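Local coordinates for protein putative secreted endoglycosylceramidase (Rhodococcus hoagii, PDB 6JYZ) that probably hydrolyses the glycosidic bond between sugar and ceramide in galactosylceramide-type glycolipids, as a secreted glycoside hydrolase of family 5, at residues L41-N46 / R407-A412; H125-G130 / L219-N224; A182-Y187 / P225-P230; Q364-P369 / N385-P390; E433-G438 / G460-G465. One frame throughout, in Å; residues are numbered along the deposited sequence.

Interaction 1: residues L41-N46 / R407-A412; sequences LLRGAN and RAYPRA. With IPA (isopropyl alcohol), chain C.
Arg411, whose carbonyl O accepts a hydrogen bond from the amide N of Leu41 at 3.0 Å, also grips O2 of an isopropyl alcohol probably from the crystallisation liquor: its chain, bent at chi3 (56°), helps bring NE to O2 at 2.8 Å and NH2 at 3.1 Å, with Glu433 a further partner. Leu41 CD1 lies 3.4 Å from Pro410 O and packs on the proline CG. The Tyr409 ring meets Leu41 O at its edge (CE2 to O, 3.5 Å), while the Arg43 chain runs past over one ring face in the opposite direction, CD toward the rim, its guanidinium turned 21° from the ring. Arg43 is tied to Asn351, and Tyr409 OH to Gly78. With a leucine in place of Arg411, O2 of the alcohol would probably lose two of its donors, and Gly117 O, which NH2 also bonds, its side-chain partner. Strand 38-47 of the barrel thus meets strand 409-414, at its classic bulge opposite Glu433, through one backbone bond and a largely apolar seam.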
# COMPACT_ATOMS: atom_id res chain seq x y z
N LEU A 41 14.06 -5.25 -1.87
CA LEU A 41 12.79 -5.75 -1.41
C LEU A 41 12.22 -4.72 -0.46
O LEU A 41 12.80 -4.43 0.60
CB LEU A 41 12.97 -7.11 -0.70
CG LEU A 41 13.45 -8.28 -1.58
CD1 LEU A 41 13.56 -9.53 -0.73
CD2 LEU A 41 12.48 -8.52 -2.77
N LEU A 42 11.05 -4.21 -0.83
CA LEU A 42 10.35 -3.18 -0.07
C LEU A 42 9.24 -3.86 0.70
O LEU A 42 8.17 -4.16 0.10
CB LEU A 42 9.80 -2.10 -1.00
CG LEU A 42 10.85 -1.26 -1.73
CD1 LEU A 42 10.14 -0.38 -2.75
CD2 LEU A 42 11.66 -0.43 -0.72
N ARG A 43 9.44 -4.14 2.00
CA ARG A 43 8.44 -4.82 2.82
C ARG A 43 8.10 -3.95 3.99
O ARG A 43 9.00 -3.45 4.71
CB ARG A 43 9.04 -6.15 3.26
CG ARG A 43 9.08 -7.02 1.98
CD ARG A 43 9.43 -8.43 2.33
NE ARG A 43 9.49 -9.24 1.11
CZ ARG A 43 9.93 -10.47 1.23
NH1 ARG A 43 10.25 -10.95 2.43
NH2 ARG A 43 10.09 -11.19 0.14
N GLY A 44 6.81 -3.79 4.26
CA GLY A 44 6.43 -2.90 5.35
C GLY A 44 4.92 -2.90 5.54
O GLY A 44 4.27 -3.94 5.36
N ALA A 45 4.38 -1.72 5.87
CA ALA A 45 2.95 -1.66 6.25
C ALA A 45 2.34 -0.38 5.66
O ALA A 45 3.01 0.61 5.37
CB ALA A 45 2.80 -1.63 7.77
N ASN A 46 1.01 -0.46 5.52
CA ASN A 46 0.16 0.70 5.28
C ASN A 46 0.01 1.53 6.58
O ASN A 46 -0.23 0.98 7.66
CB ASN A 46 -1.23 0.25 4.83
CG ASN A 46 -1.21 -0.21 3.39
OD1 ASN A 46 -1.47 0.62 2.49
ND2 ASN A 46 -0.89 -1.46 3.11
N ARG A 407 9.97 -11.34 9.80
CA ARG A 407 10.93 -12.34 9.34
C ARG A 407 12.10 -11.73 8.60
O ARG A 407 12.01 -10.74 7.86
CB ARG A 407 10.25 -13.40 8.48
CG ARG A 407 9.49 -14.42 9.36
CD ARG A 407 8.49 -15.28 8.61
NE ARG A 407 9.09 -15.94 7.48
CZ ARG A 407 8.42 -16.71 6.57
NH1 ARG A 407 7.13 -16.98 6.77
NH2 ARG A 407 9.06 -17.10 5.48
N ALA A 408 13.27 -12.37 8.73
CA ALA A 408 14.50 -11.94 8.11
C ALA A 408 14.34 -11.82 6.59
O ALA A 408 13.67 -12.68 5.93
CB ALA A 408 15.60 -13.00 8.42
N TYR A 409 14.99 -10.84 5.98
CA TYR A 409 15.02 -10.71 4.53
C TYR A 409 16.17 -9.82 4.10
O TYR A 409 16.58 -8.94 4.87
CB TYR A 409 13.68 -10.15 3.95
CG TYR A 409 13.39 -8.68 4.25
CD1 TYR A 409 13.09 -8.27 5.53
CD2 TYR A 409 13.49 -7.75 3.24
CE1 TYR A 409 12.86 -6.92 5.83
CE2 TYR A 409 13.24 -6.40 3.52
CZ TYR A 409 12.96 -6.00 4.81
OH TYR A 409 12.71 -4.65 5.05
N PRO A 410 16.62 -9.93 2.87
CA PRO A 410 17.60 -9.00 2.31
C PRO A 410 16.87 -7.73 1.85
O PRO A 410 15.99 -7.79 0.95
CB PRO A 410 18.23 -9.75 1.12
CG PRO A 410 17.09 -10.70 0.68
CD PRO A 410 16.34 -11.08 1.93
N ARG A 411 17.21 -6.60 2.42
CA ARG A 411 16.70 -5.30 1.98
C ARG A 411 17.23 -4.93 0.61
O ARG A 411 16.48 -4.45 -0.29
CB ARG A 411 17.07 -4.20 2.99
CG ARG A 411 16.48 -4.40 4.38
CD ARG A 411 17.25 -3.48 5.37
NE ARG A 411 17.25 -2.07 5.00
CZ ARG A 411 16.50 -1.10 5.56
NH1 ARG A 411 15.69 -1.34 6.55
NH2 ARG A 411 16.63 0.09 5.02
N ALA A 412 18.51 -5.14 0.38
CA ALA A 412 19.18 -4.78 -0.85
C ALA A 412 20.30 -5.77 -1.11
O ALA A 412 21.08 -6.06 -0.16
CB ALA A 412 19.72 -3.35 -0.80
C1 IPA C . 17.12 -0.87 0.97
C2 IPA C . 18.44 -0.36 1.55
C3 IPA C . 18.52 1.12 1.71
O2 IPA C . 18.62 -0.89 2.87

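Interaction 2: residues H125-G130 / L219-N224; sequences HQDAWG and LLNEPN
His125 lays its imidazole flat against the side-chain amide of Asn221, the two planes 19° apart, in loops that follow strands 119-124 and 214-218 of the family 5 (β/α)8 barrel. The ring gets there with CG anti to the backbone N (chi1 -154°). Asn221 ND2 stands over the rim of one ring face, 3.3 Å from His125 NE2, which is stacking rather than a hydrogen bond, and Asn221 CB adds a CH-pi contact 4.0 Å from the ring centroid. His125 ND1 turns to Asp152.

Gln126 follows, and its carbonyl O accepts a hydrogen bond from Asn221 ND2 at 2.8 Å, the donor in the carbonyl plane and the acceptor in the amide plane. With OD1 bonded to Arg83, the Asn221 amide is fixed at both ends while it lies on the imidazole. Gln126 CG also packs on Leu220 CD1, 4.0 Å away.

Through water Asp127 reaches Glu222, of the Asn-Glu-Pro sequence whose glutamate, after the fourth barrel strand, is the general acid/base in family 5 relatives and probably here. Glu222 OE2 is bonded to His292 and Ser269; its other oxygen, OE1, lies 2.8 Å from a water that sits equally close, 2.8 Å, to Asp127 OD1.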
# COMPACT_ATOMS: atom_id res chain seq x y z
N HIS A 125 -5.20 7.53 -1.50
CA HIS A 125 -6.05 6.47 -0.98
C HIS A 125 -7.50 6.87 -1.04
O HIS A 125 -7.89 8.03 -0.89
CB HIS A 125 -5.66 6.15 0.47
CG HIS A 125 -6.01 4.74 0.88
ND1 HIS A 125 -7.13 4.29 1.56
CD2 HIS A 125 -5.25 3.67 0.54
CE1 HIS A 125 -6.97 2.92 1.63
NE2 HIS A 125 -5.88 2.57 1.03
N GLN A 126 -8.38 5.90 -1.16
CA GLN A 126 -9.84 6.10 -1.07
C GLN A 126 -10.44 4.75 -0.73
O GLN A 126 -9.88 3.70 -1.08
CB GLN A 126 -10.41 6.65 -2.39
CG GLN A 126 -10.30 5.70 -3.59
CD GLN A 126 -11.32 4.59 -3.65
OE1 GLN A 126 -11.03 3.46 -4.22
NE2 GLN A 126 -12.46 4.80 -3.15
N ASP A 127 -11.59 4.79 -0.08
CA ASP A 127 -12.47 3.61 -0.06
C ASP A 127 -13.85 4.13 -0.38
O ASP A 127 -14.27 5.16 0.16
CB ASP A 127 -12.56 2.96 1.34
CG ASP A 127 -11.21 2.56 1.88
OD1 ASP A 127 -10.70 1.50 1.46
OD2 ASP A 127 -10.65 3.30 2.73
N ALA A 128 -14.59 3.42 -1.25
CA ALA A 128 -15.96 3.84 -1.54
C ALA A 128 -16.03 5.32 -1.89
O ALA A 128 -16.92 6.04 -1.45
CB ALA A 128 -16.93 3.48 -0.41
N TRP A 129 -15.04 5.74 -2.71
CA TRP A 129 -14.97 7.11 -3.26
C TRP A 129 -14.54 8.19 -2.26
O TRP A 129 -13.59 8.92 -2.60
CB TRP A 129 -16.28 7.53 -3.99
CG TRP A 129 -16.15 8.93 -4.55
CD1 TRP A 129 -16.71 10.05 -3.98
CD2 TRP A 129 -15.37 9.34 -5.68
NE1 TRP A 129 -16.34 11.13 -4.76
CE2 TRP A 129 -15.49 10.75 -5.77
CE3 TRP A 129 -14.56 8.67 -6.61
CZ2 TRP A 129 -14.80 11.48 -6.75
CZ3 TRP A 129 -13.87 9.41 -7.55
CH2 TRP A 129 -13.99 10.81 -7.59
N GLY A 130 -15.22 8.37 -1.14
CA GLY A 130 -14.79 9.44 -0.25
C GLY A 130 -15.59 9.53 1.01
O GLY A 130 -16.45 8.70 1.31
N LEU A 219 -1.10 5.64 -7.81
CA LEU A 219 -1.90 6.69 -8.40
C LEU A 219 -3.31 6.80 -7.87
O LEU A 219 -3.83 7.90 -7.68
CB LEU A 219 -1.93 6.52 -9.91
CG LEU A 219 -0.56 6.60 -10.57
CD1 LEU A 219 -0.72 6.33 -12.09
CD2 LEU A 219 0.07 7.98 -10.35
N LEU A 220 -3.95 5.65 -7.61
CA LEU A 220 -5.25 5.68 -6.93
C LEU A 220 -5.47 4.32 -6.29
O LEU A 220 -5.38 3.28 -7.02
CB LEU A 220 -6.38 6.01 -7.90
CG LEU A 220 -7.78 6.15 -7.29
CD1 LEU A 220 -7.82 7.26 -6.26
CD2 LEU A 220 -8.77 6.40 -8.40
N ASN A 221 -5.79 4.30 -5.02
CA ASN A 221 -6.04 3.01 -4.36
C ASN A 221 -7.32 2.41 -4.91
O ASN A 221 -8.34 3.13 -5.05
CB ASN A 221 -6.27 3.27 -2.89
CG ASN A 221 -6.60 1.98 -2.16
OD1 ASN A 221 -5.75 1.08 -2.11
ND2 ASN A 221 -7.77 1.86 -1.58
N GLU A 222 -7.31 1.10 -5.15
CA GLU A 222 -8.47 0.25 -5.50
C GLU A 222 -9.50 1.02 -6.32
O GLU A 222 -10.69 1.11 -5.93
CB GLU A 222 -9.08 -0.35 -4.25
CG GLU A 222 -8.11 -1.28 -3.56
CD GLU A 222 -8.68 -2.15 -2.46
OE1 GLU A 222 -9.78 -1.84 -1.98
OE2 GLU A 222 -7.98 -3.09 -1.99
N PRO A 223 -9.14 1.48 -7.53
CA PRO A 223 -10.14 2.23 -8.30
C PRO A 223 -11.40 1.40 -8.52
O PRO A 223 -11.30 0.25 -8.96
CB PRO A 223 -9.42 2.56 -9.61
CG PRO A 223 -7.97 2.47 -9.26
CD PRO A 223 -7.85 1.37 -8.20
N ASN A 224 -12.56 1.95 -8.21
CA ASN A 224 -13.75 1.14 -8.39
C ASN A 224 -14.16 1.10 -9.88
O ASN A 224 -13.79 2.00 -10.66
CB ASN A 224 -14.92 1.67 -7.57
CG ASN A 224 -14.79 1.50 -6.06
OD1 ASN A 224 -13.63 1.26 -5.47
ND2 ASN A 224 -15.84 1.65 -5.36
O HOH W 1 -10.99 0.57 -1.16

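Interaction 3: residues A182-Y187 / P225-P230; sequences AFQAFY and PGLRDP
A type II' beta turn, Pro225 to Arg228, rests against the last turns of helix 177-187, with Gln184 facing Gly226 and Leu227. Gln184 OE1 accepts a hydrogen bond from the amide N of Leu227 at 2.8 Å, the donor tilted 16° from the carbonyl plane. The side chain leaves with CG opposite its own N (chi1 -168°) and bends at chi2, which brings the amide up to the turn. There it lies flat on the Arg228 guanidinium, the planes 12° apart, with NE2 over the centre of the group and 3.5 Å from Arg228 CZ. The guanidinium is held in turn by the Leu227 carbonyl O, to which its own NH1 donates at 3.0 Å.

In the barrel this turn belongs to the loop from strand 214-218 into helix 230-251, which Asp229 N-caps. Gln184 NE2 ties into the same helix at Gln236, and bonds Asp188. Were Gln184 cut back to an alanine, the Leu227 amide would probably lose its acceptor and the Arg228 guanidinium the flat group stacked on it.

Gly226 fits tightly, its CA 3.7 Å from Phe183 CB; its positive phi favours glycine, and a beta carbon here would clash with Gln184 OE1. Leu227 CG packs on Gln184 CB at 3.8 Å. The Tyr187 ring offers its edge to the Gly226 amide, CE2 4.1 Å from Gly226 N, its hydroxyl bonded to Asn224 O.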
# COMPACT_ATOMS: atom_id res chain seq x y z
N ALA A 182 -20.49 8.29 -8.56
CA ALA A 182 -19.43 9.28 -8.32
C ALA A 182 -18.15 8.85 -9.01
O ALA A 182 -17.43 9.67 -9.59
CB ALA A 182 -19.17 9.47 -6.85
N PHE A 183 -17.81 7.55 -8.97
CA PHE A 183 -16.65 7.09 -9.71
C PHE A 183 -16.83 7.28 -11.20
O PHE A 183 -15.88 7.66 -11.91
CB PHE A 183 -16.35 5.58 -9.46
CG PHE A 183 -15.30 5.40 -8.38
CD1 PHE A 183 -13.98 5.54 -8.74
CD2 PHE A 183 -15.64 5.06 -7.08
CE1 PHE A 183 -12.98 5.35 -7.74
CE2 PHE A 183 -14.66 4.89 -6.11
CZ PHE A 183 -13.38 5.05 -6.47
N GLN A 184 -18.03 6.99 -11.75
CA GLN A 184 -18.21 7.12 -13.18
C GLN A 184 -18.09 8.59 -13.59
O GLN A 184 -17.52 8.90 -14.64
CB GLN A 184 -19.53 6.51 -13.67
CG GLN A 184 -19.56 6.39 -15.20
CD GLN A 184 -18.41 5.52 -15.68
OE1 GLN A 184 -18.11 4.48 -15.07
NE2 GLN A 184 -17.78 5.90 -16.79
N ALA A 185 -18.61 9.52 -12.74
CA ALA A 185 -18.44 10.95 -13.03
C ALA A 185 -16.98 11.31 -13.09
O ALA A 185 -16.55 12.05 -13.98
CB ALA A 185 -19.11 11.73 -11.94
N PHE A 186 -16.16 10.73 -12.19
CA PHE A 186 -14.72 10.94 -12.23
C PHE A 186 -14.13 10.38 -13.51
O PHE A 186 -13.33 11.09 -14.21
CB PHE A 186 -14.10 10.27 -11.02
CG PHE A 186 -12.61 10.15 -11.02
CD1 PHE A 186 -11.81 11.24 -10.65
CD2 PHE A 186 -12.03 8.97 -11.42
CE1 PHE A 186 -10.43 11.12 -10.66
CE2 PHE A 186 -10.64 8.84 -11.47
CZ PHE A 186 -9.82 9.92 -11.08
N TYR A 187 -14.44 9.13 -13.92
CA TYR A 187 -13.81 8.60 -15.13
C TYR A 187 -14.23 9.41 -16.36
O TYR A 187 -13.41 9.53 -17.30
CB TYR A 187 -14.17 7.11 -15.30
CG TYR A 187 -13.58 6.24 -14.24
CD1 TYR A 187 -12.19 6.24 -13.99
CD2 TYR A 187 -14.39 5.43 -13.43
CE1 TYR A 187 -11.67 5.44 -12.98
CE2 TYR A 187 -13.87 4.57 -12.47
CZ TYR A 187 -12.50 4.64 -12.22
OH TYR A 187 -11.96 3.85 -11.22
N PRO A 225 -14.95 0.12 -10.32
CA PRO A 225 -15.37 0.08 -11.72
C PRO A 225 -16.23 1.25 -12.19
O PRO A 225 -16.35 1.48 -13.38
CB PRO A 225 -16.14 -1.26 -11.80
CG PRO A 225 -15.53 -2.11 -10.72
CD PRO A 225 -15.26 -1.12 -9.60
N GLY A 226 -16.84 1.98 -11.23
CA GLY A 226 -17.83 2.97 -11.66
C GLY A 226 -19.08 2.25 -12.19
O GLY A 226 -19.62 1.36 -11.53
N LEU A 227 -19.53 2.74 -13.32
CA LEU A 227 -20.70 2.14 -13.99
C LEU A 227 -20.29 1.28 -15.17
O LEU A 227 -21.06 1.11 -16.13
CB LEU A 227 -21.72 3.22 -14.38
CG LEU A 227 -22.30 3.97 -13.18
CD1 LEU A 227 -23.20 5.13 -13.67
CD2 LEU A 227 -23.09 3.08 -12.27
N ARG A 228 -19.08 0.73 -15.12
CA ARG A 228 -18.59 -0.11 -16.20
C ARG A 228 -18.32 -1.52 -15.72
O ARG A 228 -18.13 -1.78 -14.55
CB ARG A 228 -17.32 0.52 -16.80
CG ARG A 228 -17.61 1.86 -17.46
CD ARG A 228 -18.56 1.80 -18.67
NE ARG A 228 -18.82 3.13 -19.22
CZ ARG A 228 -19.81 3.88 -18.85
NH1 ARG A 228 -20.68 3.52 -17.94
NH2 ARG A 228 -19.90 5.09 -19.46
N ASP A 229 -18.36 -2.46 -16.68
CA ASP A 229 -17.95 -3.85 -16.41
C ASP A 229 -16.45 -3.92 -16.26
O ASP A 229 -15.73 -2.91 -16.46
CB ASP A 229 -18.39 -4.73 -17.61
CG ASP A 229 -17.31 -4.58 -18.71
OD1 ASP A 229 -16.99 -3.47 -19.13
OD2 ASP A 229 -16.68 -5.67 -19.10
N PRO A 230 -15.84 -5.07 -15.99
CA PRO A 230 -14.38 -5.14 -15.79
C PRO A 230 -13.58 -4.68 -16.97
O PRO A 230 -12.53 -4.05 -16.77
CB PRO A 230 -14.14 -6.62 -15.48
CG PRO A 230 -15.43 -6.99 -14.75
CD PRO A 230 -16.53 -6.33 -15.60

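Interaction 4: residues Q364-P369 / N385-P390; sequences QACGDP and NRIDCP
Cys366 and Cys389 share one side-chain setting, each SG anti to its carbonyl carbon (chi1 -62° and -65°), and this turns the two sulfurs to each other in a disulfide of SG to SG 2.1 Å with chi3 -95°. Ile387 packs alongside it: CG2 lies 4.0 Å from Cys366 SG, and CD1 reaches the Gln364 carbonyl O at 3.7 Å. Cys366 SG is also 3.5 Å from Asp388 O. At the other end a water joins the backbones, accepting from Gln364 N at 2.9 Å and lying 2.7 Å from Asn385 O, to which it donates. Cys366 sits in a type I turn from Ala365 to Asp368, and Asp368 then N-caps helix 369-374. The bridge therefore ties the loop after barrel strand 356-359 to the chain following strand 385-387, which pairs with strand 394-397, just before the cis peptide bond of Pro390. As no direct hydrogen bond joins the two segments, the covalent link, suited to a secreted protein, probably carries much of the hold.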
# COMPACT_ATOMS: atom_id res chain seq x y z
N GLN A 364 -5.35 0.82 13.22
CA GLN A 364 -6.74 1.19 12.95
C GLN A 364 -7.29 1.76 14.26
O GLN A 364 -7.23 1.05 15.27
CB GLN A 364 -7.49 -0.04 12.48
CG GLN A 364 -8.95 0.32 12.18
CD GLN A 364 -9.64 -0.77 11.43
OE1 GLN A 364 -10.44 -1.53 12.00
NE2 GLN A 364 -9.36 -0.83 10.14
N ALA A 365 -7.87 2.96 14.20
CA ALA A 365 -8.40 3.62 15.40
C ALA A 365 -9.85 3.23 15.62
O ALA A 365 -10.55 2.60 14.84
CB ALA A 365 -8.37 5.08 15.14
N CYS A 366 -10.33 3.61 16.82
CA CYS A 366 -11.63 3.18 17.27
C CYS A 366 -12.80 3.77 16.48
O CYS A 366 -13.83 3.14 16.37
CB CYS A 366 -11.79 3.63 18.74
SG CYS A 366 -10.57 2.90 19.85
N GLY A 367 -12.61 4.96 15.92
CA GLY A 367 -13.61 5.62 15.10
C GLY A 367 -13.38 5.40 13.61
O GLY A 367 -14.07 6.04 12.82
N ASP A 368 -12.46 4.54 13.21
CA ASP A 368 -12.27 4.29 11.76
C ASP A 368 -13.60 3.78 11.22
O ASP A 368 -14.29 2.99 11.87
CB ASP A 368 -11.17 3.21 11.67
CG ASP A 368 -10.71 2.87 10.24
OD1 ASP A 368 -11.53 2.34 9.49
OD2 ASP A 368 -9.57 3.13 9.91
N PRO A 369 -13.93 4.13 9.96
CA PRO A 369 -15.18 3.62 9.39
C PRO A 369 -15.30 2.12 9.36
O PRO A 369 -16.37 1.58 9.47
CB PRO A 369 -15.24 4.16 7.97
CG PRO A 369 -13.80 4.64 7.75
CD PRO A 369 -13.22 5.08 9.11
N ASN A 385 -0.66 -3.55 15.38
CA ASN A 385 -0.72 -2.84 16.66
C ASN A 385 -2.14 -2.88 17.16
O ASN A 385 -3.06 -2.52 16.44
CB ASN A 385 -0.28 -1.41 16.47
CG ASN A 385 1.18 -1.40 16.12
OD1 ASN A 385 2.06 -1.62 16.99
ND2 ASN A 385 1.53 -1.21 14.84
N ARG A 386 -2.31 -3.35 18.39
CA ARG A 386 -3.60 -3.45 19.02
C ARG A 386 -3.89 -2.16 19.77
O ARG A 386 -3.02 -1.61 20.48
CB ARG A 386 -3.42 -4.52 20.10
CG ARG A 386 -4.72 -4.76 20.87
CD ARG A 386 -4.55 -5.77 22.01
NE ARG A 386 -4.20 -7.09 21.44
CZ ARG A 386 -2.99 -7.67 21.45
NH1 ARG A 386 -1.95 -7.08 22.02
NH2 ARG A 386 -2.85 -8.88 20.95
N ILE A 387 -5.06 -1.59 19.44
CA ILE A 387 -5.53 -0.35 20.08
C ILE A 387 -6.77 -0.75 20.86
O ILE A 387 -7.71 -1.36 20.37
CB ILE A 387 -5.80 0.76 19.03
CG1 ILE A 387 -4.45 1.29 18.53
CG2 ILE A 387 -6.73 1.88 19.54
CD1 ILE A 387 -4.49 2.36 17.33
N ASP A 388 -6.75 -0.35 22.14
CA ASP A 388 -7.92 -0.55 22.99
C ASP A 388 -8.97 0.54 22.69
O ASP A 388 -8.61 1.71 22.50
CB ASP A 388 -7.46 -0.54 24.46
CG ASP A 388 -8.58 -1.04 25.38
OD1 ASP A 388 -9.24 -2.06 25.02
OD2 ASP A 388 -8.83 -0.35 26.39
N CYS A 389 -10.23 0.12 22.71
CA CYS A 389 -11.33 1.09 22.49
C CYS A 389 -12.33 1.12 23.64
O CYS A 389 -12.64 0.07 24.20
CB CYS A 389 -12.06 0.70 21.23
SG CYS A 389 -10.98 0.85 19.77
N PRO A 390 -12.95 2.29 23.96
CA PRO A 390 -12.79 3.52 23.19
C PRO A 390 -11.63 4.41 23.62
O PRO A 390 -11.49 5.49 23.06
CB PRO A 390 -14.15 4.19 23.44
CG PRO A 390 -14.40 3.87 24.91
CD PRO A 390 -14.00 2.40 25.01
O HOH W 2 -4.70 -0.51 15.66

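Interaction 5: residues E433-G438 / G460-G465; sequences EAWYPG and GWRLIG. With IPA (isopropyl alcohol), chain C.
Trp435 has the backbone N of Pro437 over one face of its indole, and at its edge Arg462, whose CD is 4.4 Å from Trp435 CE3. Two antiparallel strands of the C-terminal beta domain meet here, 431-437 and 460-467, the short segments running at 161° to each other. The Tyr436 ring presents its edge to Leu463, CE1 3.8 Å from Leu463 CB. On this face of the sheet Ala434, Tyr436, Trp461 and Leu463 line up, and Tyr436 and Leu463 touch Val473 of the domain's four-stranded sheet, as the layers of a beta sandwich would.

The other face is charged at its end. The Arg462 chain, bent at chi2 and chi3, brings its guanidinium almost into the plane of the Glu433 carboxylate, 4° apart, in a salt bridge of NH2 to OE1 3.1 Å. OE1 also accepts from isopropyl alcohol O2, while OE2 pairs with Arg38, so the carboxylate is probably well neutralised.

Between the faces, Ala434 with Leu463 and Tyr436 with Trp461 are hydrogen-bonded pairs; Leu463 N to Ala434 O, at 2.9 Å, is nearly straight at 171°. Gly460 suits its place, since a beta carbon there would run into Tyr436 O and the Trp435 ring. Trp461 NE1 makes a weak bond to Gly438 O at 2.9 Å. A water gives one hydrogen bond to Gly438 O and another, 2.9 Å long, to Gly460 O.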
# COMPACT_ATOMS: atom_id res chain seq x y z
N GLU A 433 22.63 -5.59 2.20
CA GLU A 433 22.05 -5.13 3.43
C GLU A 433 20.89 -6.01 3.81
O GLU A 433 19.97 -6.19 2.96
CB GLU A 433 21.54 -3.71 3.30
CG GLU A 433 22.69 -2.75 3.05
CD GLU A 433 22.26 -1.28 2.91
OE1 GLU A 433 21.43 -0.80 3.73
OE2 GLU A 433 22.85 -0.60 2.07
N ALA A 434 20.86 -6.61 4.97
CA ALA A 434 19.81 -7.55 5.34
C ALA A 434 19.34 -7.30 6.76
O ALA A 434 20.11 -6.78 7.62
CB ALA A 434 20.23 -8.97 5.11
N TRP A 435 18.11 -7.72 7.06
CA TRP A 435 17.49 -7.64 8.38
C TRP A 435 17.31 -9.03 8.97
O TRP A 435 16.91 -9.95 8.28
CB TRP A 435 16.08 -7.02 8.18
CG TRP A 435 15.15 -7.24 9.33
CD1 TRP A 435 14.11 -8.14 9.40
CD2 TRP A 435 15.14 -6.61 10.64
NE1 TRP A 435 13.47 -8.11 10.61
CE2 TRP A 435 14.11 -7.18 11.41
CE3 TRP A 435 15.92 -5.56 11.19
CZ2 TRP A 435 13.79 -6.70 12.69
CZ3 TRP A 435 15.59 -5.10 12.47
CH2 TRP A 435 14.54 -5.67 13.19
N TYR A 436 17.50 -9.11 10.30
CA TYR A 436 17.18 -10.31 11.06
C TYR A 436 16.48 -9.90 12.34
O TYR A 436 17.00 -9.02 13.03
CB TYR A 436 18.44 -11.12 11.45
CG TYR A 436 19.23 -11.60 10.26
CD1 TYR A 436 20.14 -10.76 9.63
CD2 TYR A 436 18.99 -12.85 9.75
CE1 TYR A 436 20.76 -11.13 8.46
CE2 TYR A 436 19.64 -13.25 8.58
CZ TYR A 436 20.50 -12.39 7.94
OH TYR A 436 21.09 -12.75 6.76
N PRO A 437 15.34 -10.47 12.72
CA PRO A 437 14.65 -10.06 13.95
C PRO A 437 15.23 -10.76 15.17
O PRO A 437 15.78 -11.86 15.07
CB PRO A 437 13.20 -10.59 13.74
CG PRO A 437 13.39 -11.83 12.85
CD PRO A 437 14.57 -11.45 11.95
N GLY A 438 14.97 -10.13 16.31
CA GLY A 438 15.10 -10.81 17.60
C GLY A 438 16.39 -10.44 18.31
O GLY A 438 17.37 -9.96 17.74
N GLY A 460 16.25 -6.15 16.48
CA GLY A 460 16.90 -7.16 15.66
C GLY A 460 18.30 -6.75 15.36
O GLY A 460 19.00 -6.19 16.20
N TRP A 461 18.71 -7.06 14.12
CA TRP A 461 20.06 -6.97 13.66
C TRP A 461 20.08 -6.54 12.21
O TRP A 461 19.22 -6.96 11.43
CB TRP A 461 20.79 -8.31 13.74
CG TRP A 461 20.79 -8.85 15.12
CD1 TRP A 461 19.77 -9.49 15.77
CD2 TRP A 461 21.91 -8.79 16.01
NE1 TRP A 461 20.18 -9.78 17.04
CE2 TRP A 461 21.48 -9.42 17.19
CE3 TRP A 461 23.22 -8.29 15.91
CZ2 TRP A 461 22.32 -9.51 18.31
CZ3 TRP A 461 24.07 -8.43 16.99
CH2 TRP A 461 23.61 -9.04 18.16
N ARG A 462 21.06 -5.72 11.85
CA ARG A 462 21.30 -5.37 10.44
C ARG A 462 22.62 -5.95 10.03
O ARG A 462 23.66 -5.80 10.74
CB ARG A 462 21.30 -3.86 10.27
CG ARG A 462 19.89 -3.28 10.34
CD ARG A 462 19.11 -3.54 9.01
NE ARG A 462 19.74 -2.84 7.89
CZ ARG A 462 19.52 -1.60 7.55
NH1 ARG A 462 18.67 -0.90 8.26
NH2 ARG A 462 20.19 -1.12 6.51
N LEU A 463 22.69 -6.62 8.88
CA LEU A 463 23.86 -7.17 8.29
C LEU A 463 24.28 -6.29 7.13
O LEU A 463 23.44 -5.90 6.28
CB LEU A 463 23.57 -8.60 7.84
CG LEU A 463 24.62 -9.17 6.92
CD1 LEU A 463 25.86 -9.64 7.64
CD2 LEU A 463 24.04 -10.37 6.15
N ILE A 464 25.57 -6.05 7.01
CA ILE A 464 26.18 -5.50 5.82
C ILE A 464 27.34 -6.34 5.42
O ILE A 464 27.97 -7.03 6.23
CB ILE A 464 26.59 -4.03 6.03
CG1 ILE A 464 25.45 -3.14 6.49
CG2 ILE A 464 27.28 -3.45 4.82
CD1 ILE A 464 24.53 -2.67 5.43
N GLY A 465 27.65 -6.38 4.15
CA GLY A 465 28.83 -7.02 3.64
C GLY A 465 28.99 -6.77 2.16
O GLY A 465 28.08 -6.17 1.55
C1 IPA C . 17.12 -0.87 0.97
C2 IPA C . 18.44 -0.36 1.55
C3 IPA C . 18.52 1.12 1.71
O2 IPA C . 18.62 -0.89 2.87
O HOH W 3 18.22 -7.16 18.83

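How the interactions relate
From the N terminus, interaction 1 opens on strand 38-47 and closes only at 407-412, so its loop spans nearly the whole catalytic barrel and contains interactions 2, 3 and 4. Interactions 2 and 3 cross: segments 125-130 and 182-187 come first, then 219-224 and 225-230 close them in the same order. They touch, about 12 Å between centres, and join two barrel loops to helix 177-187. Interaction 4 closes a short loop that follows the last barrel strand, 356-359. Interaction 5 begins after interaction 1 is complete and closes a short, helix-free loop within the C-terminal beta domain; strands 409-414 and 431-437 are neighbours, so interactions 1 and 5 carry the barrel's connection into that domain.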